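Local coordinates for uncharacterized protein (Danio rerio, PDB 5HBA) that probably serves innate immunity as the A-chain globular head of complement C1q, the part that in this family recognises targets of the complement pathway, at residues A[2-8]-A[30-35]; A[57-61]-A[117-121]. All blocks are in the same frame, centred on the assembly; numbering follows the deposited sequence.

Contact 1. Residues A[2-8]-A[30-35]; sequences EKPAFSV and DANDDF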
loop_
_atom_site.group_PDB
_atom_site.type_symbol
_atom_site.label_atom_id
_atom_site.label_comp_id
_atom_site.label_asym_id
_atom_site.label_seq_id
_atom_site.Cartn_x
_atom_site.Cartn_y
_atom_site.Cartn_z
ATOM N N GLU A 2 16.454 15.630 6.456
ATOM C CA GLU A 2 16.663 14.402 5.690
ATOM C C GLU A 2 16.691 13.163 6.584
ATOM O O GLU A 2 17.389 13.134 7.600
ATOM C CB GLU A 2 17.949 14.494 4.862
ATOM C CG GLU A 2 18.306 13.233 4.070
ATOM C CD GLU A 2 19.080 12.210 4.889
ATOM O OE1 GLU A 2 20.004 12.606 5.636
ATOM O OE2 GLU A 2 18.751 11.005 4.798
ATOM N N LYS A 3 15.935 12.140 6.193
ATOM C CA LYS A 3 15.958 10.847 6.878
ATOM C C LYS A 3 15.837 9.715 5.846
ATOM O O LYS A 3 15.634 9.993 4.658
ATOM C CB LYS A 3 14.860 10.776 7.953
ATOM C CG LYS A 3 13.448 11.061 7.476
ATOM C CD LYS A 3 12.495 11.067 8.670
ATOM C CE LYS A 3 11.124 11.589 8.288
ATOM N NZ LYS A 3 10.202 11.580 9.452
ATOM N N PRO A 4 16.007 8.447 6.275
ATOM C CA PRO A 4 15.854 7.349 5.312
ATOM C C PRO A 4 14.498 7.340 4.614
ATOM O O PRO A 4 13.450 7.419 5.275
ATOM C CB PRO A 4 15.976 6.104 6.190
ATOM C CG PRO A 4 16.907 6.534 7.302
ATOM C CD PRO A 4 16.540 7.971 7.573
ATOM N N ALA A 5 14.543 7.239 3.286
ATOM C CA ALA A 5 13.365 7.173 2.421
ATOM C C ALA A 5 13.848 6.666 1.077
ATOM O O ALA A 5 14.746 7.270 0.475
ATOM C CB ALA A 5 12.738 8.557 2.247
ATOM N N PHE A 6 13.257 5.574 0.595
ATOM C CA PHE A 6 13.663 5.024 -0.693
ATOM C C PHE A 6 12.492 4.543 -1.543
ATOM O O PHE A 6 11.412 4.206 -1.032
ATOM C CB PHE A 6 14.659 3.872 -0.509
ATOM C CG PHE A 6 14.026 2.604 -0.006
ATOM C CD1 PHE A 6 13.475 1.684 -0.898
ATOM C CD2 PHE A 6 13.985 2.328 1.350
ATOM C CE1 PHE A 6 12.871 0.518 -0.437
ATOM C CE2 PHE A 6 13.389 1.158 1.826
ATOM C CZ PHE A 6 12.827 0.252 0.926
ATOM N N SER A 7 12.742 4.491 -2.845
ATOM C CA SER A 7 11.811 3.929 -3.803
ATOM C C SER A 7 12.642 3.311 -4.918
ATOM O O SER A 7 13.382 4.022 -5.630
ATOM C CB SER A 7 10.897 5.023 -4.357
ATOM O OG SER A 7 9.969 4.477 -5.271
ATOM N N VAL A 8 12.546 1.993 -5.059
ATOM C CA VAL A 8 13.333 1.271 -6.064
ATOM C C VAL A 8 12.435 0.477 -7.006
ATOM O O VAL A 8 11.399 -0.054 -6.592
ATOM C CB VAL A 8 14.392 0.342 -5.405
ATOM C CG1 VAL A 8 15.475 1.180 -4.737
ATOM C CG2 VAL A 8 13.721 -0.587 -4.374
ATOM N N ASP A 30 16.439 7.470 -2.792
ATOM C CA ASP A 30 17.103 6.841 -1.668
ATOM C C ASP A 30 17.823 7.871 -0.812
ATOM O O ASP A 30 19.008 8.051 -0.903
ATOM C CB ASP A 30 18.026 5.727 -2.124
ATOM C CG ASP A 30 18.660 4.986 -0.984
ATOM O OD1 ASP A 30 18.405 5.284 0.145
ATOM O OD2 ASP A 30 19.420 4.097 -1.231
ATOM N N ALA A 31 17.166 8.579 0.076
ATOM C CA ALA A 31 17.775 9.729 0.715
ATOM C C ALA A 31 19.071 9.523 1.504
ATOM O O ALA A 31 19.997 10.324 1.435
ATOM C CB ALA A 31 16.774 10.452 1.563
ATOM N N ASN A 32 19.129 8.442 2.252
ATOM C CA ASN A 32 20.240 8.161 3.137
ATOM C C ASN A 32 21.183 7.121 2.544
ATOM O O ASN A 32 22.072 6.635 3.236
ATOM C CB ASN A 32 19.710 7.688 4.490
ATOM C CG ASN A 32 20.715 7.856 5.599
ATOM O OD1 ASN A 32 21.369 8.896 5.702
ATOM N ND2 ASN A 32 20.855 6.829 6.435
ATOM N N ASP A 33 20.989 6.795 1.265
ATOM C CA ASP A 33 21.770 5.750 0.589
ATOM C C ASP A 33 21.737 4.444 1.389
ATOM O O ASP A 33 22.781 3.857 1.704
ATOM C CB ASP A 33 23.216 6.216 0.337
ATOM C CG ASP A 33 23.981 5.298 -0.611
ATOM O OD1 ASP A 33 23.352 4.637 -1.466
ATOM O OD2 ASP A 33 25.224 5.240 -0.504
ATOM N N ASP A 34 20.523 4.002 1.716
ATOM C CA ASP A 34 20.320 2.835 2.557
ATOM C C ASP A 34 20.025 1.575 1.758
ATOM O O ASP A 34 20.008 0.472 2.315
ATOM C CB ASP A 34 19.134 3.078 3.490
ATOM C CG ASP A 34 19.480 3.962 4.665
ATOM O OD1 ASP A 34 20.619 3.882 5.167
ATOM O OD2 ASP A 34 18.601 4.733 5.097
ATOM N N PHE A 35 19.751 1.735 0.468
ATOM C CA PHE A 35 19.355 0.602 -0.358
ATOM C C PHE A 35 20.399 0.220 -1.409
ATOM O O PHE A 35 20.886 1.071 -2.156
ATOM C CB PHE A 35 18.024 0.884 -1.062
ATOM C CG PHE A 35 17.249 -0.360 -1.376
ATOM C CD1 PHE A 35 17.573 -1.134 -2.484
ATOM C CD2 PHE A 35 16.215 -0.772 -0.545
ATOM C CE1 PHE A 35 16.873 -2.294 -2.762
ATOM C CE2 PHE A 35 15.511 -1.929 -0.814
ATOM C CZ PHE A 35 15.843 -2.696 -1.920
HETATM O O HOH W 1 17.351 6.123 2.366
#
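F6 and F35 meet ring to ring where strand 5-10 runs beside the end of strand 26-30 and the turn that follows it. Their centroids lie 4.8 Å apart with the planes inclined at 39°, an oblique pairing in which CD2 of F35 sits over one face of the F6 ring, displaced toward its rim. V8 covers a face of the F35 ring by a CH-pi contact, its CG2 4.0 Å from the ring centroid and close to the normal. F35 reaches this place because its CG swings anti to the backbone N (chi1 -153°).

Backbone pairing is brief. F6 and D30 form an antiparallel non-hydrogen-bonded pair, and A31 N donates to A5 O at 2.8 Å; the chain then enters a type I turn from D30 to D33.

A backbone bond from D33 N to D30 O closes the turn, and the D30 carboxylate reaches past it to hold the amides that follow. Its OD1 accepts from D34 N at 2.9 Å and its OD2 from F35 N at 2.9 Å, both on the syn side, which fixes the rotation of the group. A water links the segments, receiving the N-H groups of A5 and N32 and lying 2.6 Å from D30 OD1. With an alanine in place of D30 the amides of D34 and F35 would probably lose these acceptors, and K27 its salt bridge, leaving the turn freer to shift. Nearby, P4 CB packs 3.2 Å from D34 OD2.

K27 forms a salt bridge with D30, while F42 and F126 add their rings around F6. Strand 120-133 flanks strand 5-10 through backbone bonds to P4, F6 and V8, and Y132 of the second subunit packs on E2 and A31.

Contact 2. Residues A[57-61]-A[117-121]; sequences SSEGR and QMPKR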
loop_
_atom_site.group_PDB
_atom_site.type_symbol
_atom_site.label_atom_id
_atom_site.label_comp_id
_atom_site.label_asym_id
_atom_site.label_seq_id
_atom_site.Cartn_x
_atom_site.Cartn_y
_atom_site.Cartn_z
ATOM N N SER A 57 4.040 -7.307 -9.892
ATOM C CA SER A 57 3.285 -8.172 -10.788
ATOM C C SER A 57 4.148 -9.142 -11.580
ATOM O O SER A 57 5.283 -8.838 -11.967
ATOM C CB SER A 57 2.370 -7.380 -11.749
ATOM O OG SER A 57 3.015 -6.265 -12.316
ATOM N N SER A 58 3.574 -10.313 -11.822
ATOM C CA SER A 58 4.169 -11.339 -12.660
ATOM C C SER A 58 3.013 -11.978 -13.409
ATOM O O SER A 58 1.860 -11.822 -13.006
ATOM C CB SER A 58 4.843 -12.390 -11.780
ATOM O OG SER A 58 5.360 -13.445 -12.569
ATOM N N GLU A 59 3.307 -12.699 -14.486
ATOM C CA GLU A 59 2.274 -13.459 -15.183
ATOM C C GLU A 59 1.917 -14.695 -14.351
ATOM O O GLU A 59 2.805 -15.428 -13.906
ATOM C CB GLU A 59 2.767 -13.865 -16.579
ATOM C CG GLU A 59 1.766 -14.662 -17.417
ATOM C CD GLU A 59 0.796 -13.779 -18.188
ATOM O OE1 GLU A 59 0.690 -12.573 -17.858
ATOM O OE2 GLU A 59 0.141 -14.291 -19.126
ATOM N N GLY A 60 0.625 -14.911 -14.112
ATOM C CA GLY A 60 0.188 -16.057 -13.334
ATOM C C GLY A 60 0.343 -15.832 -11.839
ATOM O O GLY A 60 0.455 -14.690 -11.386
ATOM N N ARG A 61 0.355 -16.925 -11.077
ATOM C CA ARG A 61 0.445 -16.864 -9.618
ATOM C C ARG A 61 1.679 -16.084 -9.146
ATOM O O ARG A 61 2.795 -16.321 -9.621
ATOM C CB ARG A 61 0.467 -18.281 -9.029
ATOM C CG ARG A 61 0.468 -18.320 -7.499
ATOM C CD ARG A 61 1.478 -19.327 -6.960
ATOM N NE ARG A 61 2.830 -18.993 -7.386
ATOM C CZ ARG A 61 3.665 -19.841 -7.984
ATOM N NH1 ARG A 61 4.874 -19.428 -8.353
ATOM N NH2 ARG A 61 3.293 -21.099 -8.212
ATOM N N GLN A 117 9.784 -25.691 -11.067
ATOM C CA GLN A 117 9.193 -24.480 -11.632
ATOM C C GLN A 117 10.280 -23.453 -11.988
ATOM O O GLN A 117 11.192 -23.197 -11.197
ATOM C CB GLN A 117 8.177 -23.870 -10.667
ATOM C CG GLN A 117 7.144 -24.872 -10.153
ATOM C CD GLN A 117 6.092 -24.223 -9.279
ATOM O OE1 GLN A 117 5.485 -23.225 -9.665
ATOM N NE2 GLN A 117 5.876 -24.781 -8.089
ATOM N N MET A 118 10.183 -22.878 -13.178
ATOM C CA MET A 118 11.137 -21.861 -13.612
ATOM C C MET A 118 10.764 -20.503 -13.019
ATOM O O MET A 118 9.587 -20.165 -12.946
ATOM C CB MET A 118 11.155 -21.769 -15.147
ATOM C CG MET A 118 11.776 -22.985 -15.849
ATOM S SD MET A 118 11.986 -22.761 -17.637
ATOM C CE MET A 118 12.845 -21.217 -17.695
ATOM N N PRO A 119 11.764 -19.710 -12.600
ATOM C CA PRO A 119 11.441 -18.364 -12.107
ATOM C C PRO A 119 10.838 -17.516 -13.236
ATOM O O PRO A 119 10.989 -17.881 -14.405
ATOM C CB PRO A 119 12.803 -17.803 -11.693
ATOM C CG PRO A 119 13.815 -18.624 -12.446
ATOM C CD PRO A 119 13.211 -19.989 -12.567
ATOM N N LYS A 120 10.140 -16.430 -12.909
ATOM C CA LYS A 120 9.537 -15.607 -13.958
ATOM C C LYS A 120 9.959 -14.158 -13.843
ATOM O O LYS A 120 10.466 -13.721 -12.802
ATOM C CB LYS A 120 8.003 -15.639 -13.905
ATOM C CG LYS A 120 7.361 -16.944 -13.520
ATOM C CD LYS A 120 5.839 -16.730 -13.400
ATOM C CE LYS A 120 5.230 -17.515 -12.245
ATOM N NZ LYS A 120 3.833 -17.064 -11.921
ATOM N N ARG A 121 9.716 -13.408 -14.912
ATOM C CA ARG A 121 9.915 -11.967 -14.885
ATOM C C ARG A 121 9.061 -11.370 -13.785
ATOM O O ARG A 121 7.980 -11.897 -13.453
ATOM C CB ARG A 121 9.518 -11.319 -16.216
ATOM C CG ARG A 121 10.350 -11.737 -17.407
ATOM C CD ARG A 121 10.014 -10.859 -18.628
ATOM N NE ARG A 121 10.129 -9.438 -18.289
ATOM C CZ ARG A 121 9.923 -8.429 -19.137
ATOM N NH1 ARG A 121 9.590 -8.667 -20.401
ATOM N NH2 ARG A 121 10.056 -7.177 -18.717
HETATM O O HOH W 2 5.949 -12.893 -15.506
#
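K120 reaches across to 57-61 and spends its ammonium group on two backbone carbonyls, with NZ 2.8 Å from E59 O and 2.6 Å from R61 O. Both oxygens lie on the bend around G60, so one side chain ties the two flanks of that glycine together. The lysine chain bends at CD-CG (chi3 -142°) on its way there, and its CD passes 3.4 Å from S58 OG.

A second polar link is weaker: R61 NH2 points at Q117 OE1 from 3.4 Å, almost straight at 178°, with the oxygen at the guanidinium edge and the two planar groups turned 63° apart. R61 NH2 also forms a salt bridge with D112, and the other branch of the Q117 amide, NE2, is bonded to the carbonyl of G114. Although R61 NH1 and K120 NZ are like charges only 4.4 Å apart, the carbonyls around the lysine probably ease the proximity.

Water supplies the third link, accepting from E59 N at 2.8 Å and donating to R121 O.

These polar links lie near the end of the antiparallel pairing between strands 48-59 and 120-133, within the jelly-roll beta sandwich characteristic of the C1q/TNF superfamily.

How the contacts relate
Contacts 1 and 2 lie on opposite sides of the chain's centre, about 28 Å apart between their own centres, and do not touch. They nevertheless reach one sheet, since strand 120-133 pairs with strand 5-10 near contact 1 and itself supplies a segment of contact 2. Contact 1 is the more buried: aromatic and aliphatic side chains meet there beside a carboxylate-held turn, and a second subunit packs on several of its residues. Contact 2 involves mostly polar groups nearer the surface, where a lysine and a water satisfy backbone atoms, and no other chain of the assembly touches it. Among the polar groups, an aspartate accepting from backbone amides marks the first, and a lysine donating to backbone carbonyls the second.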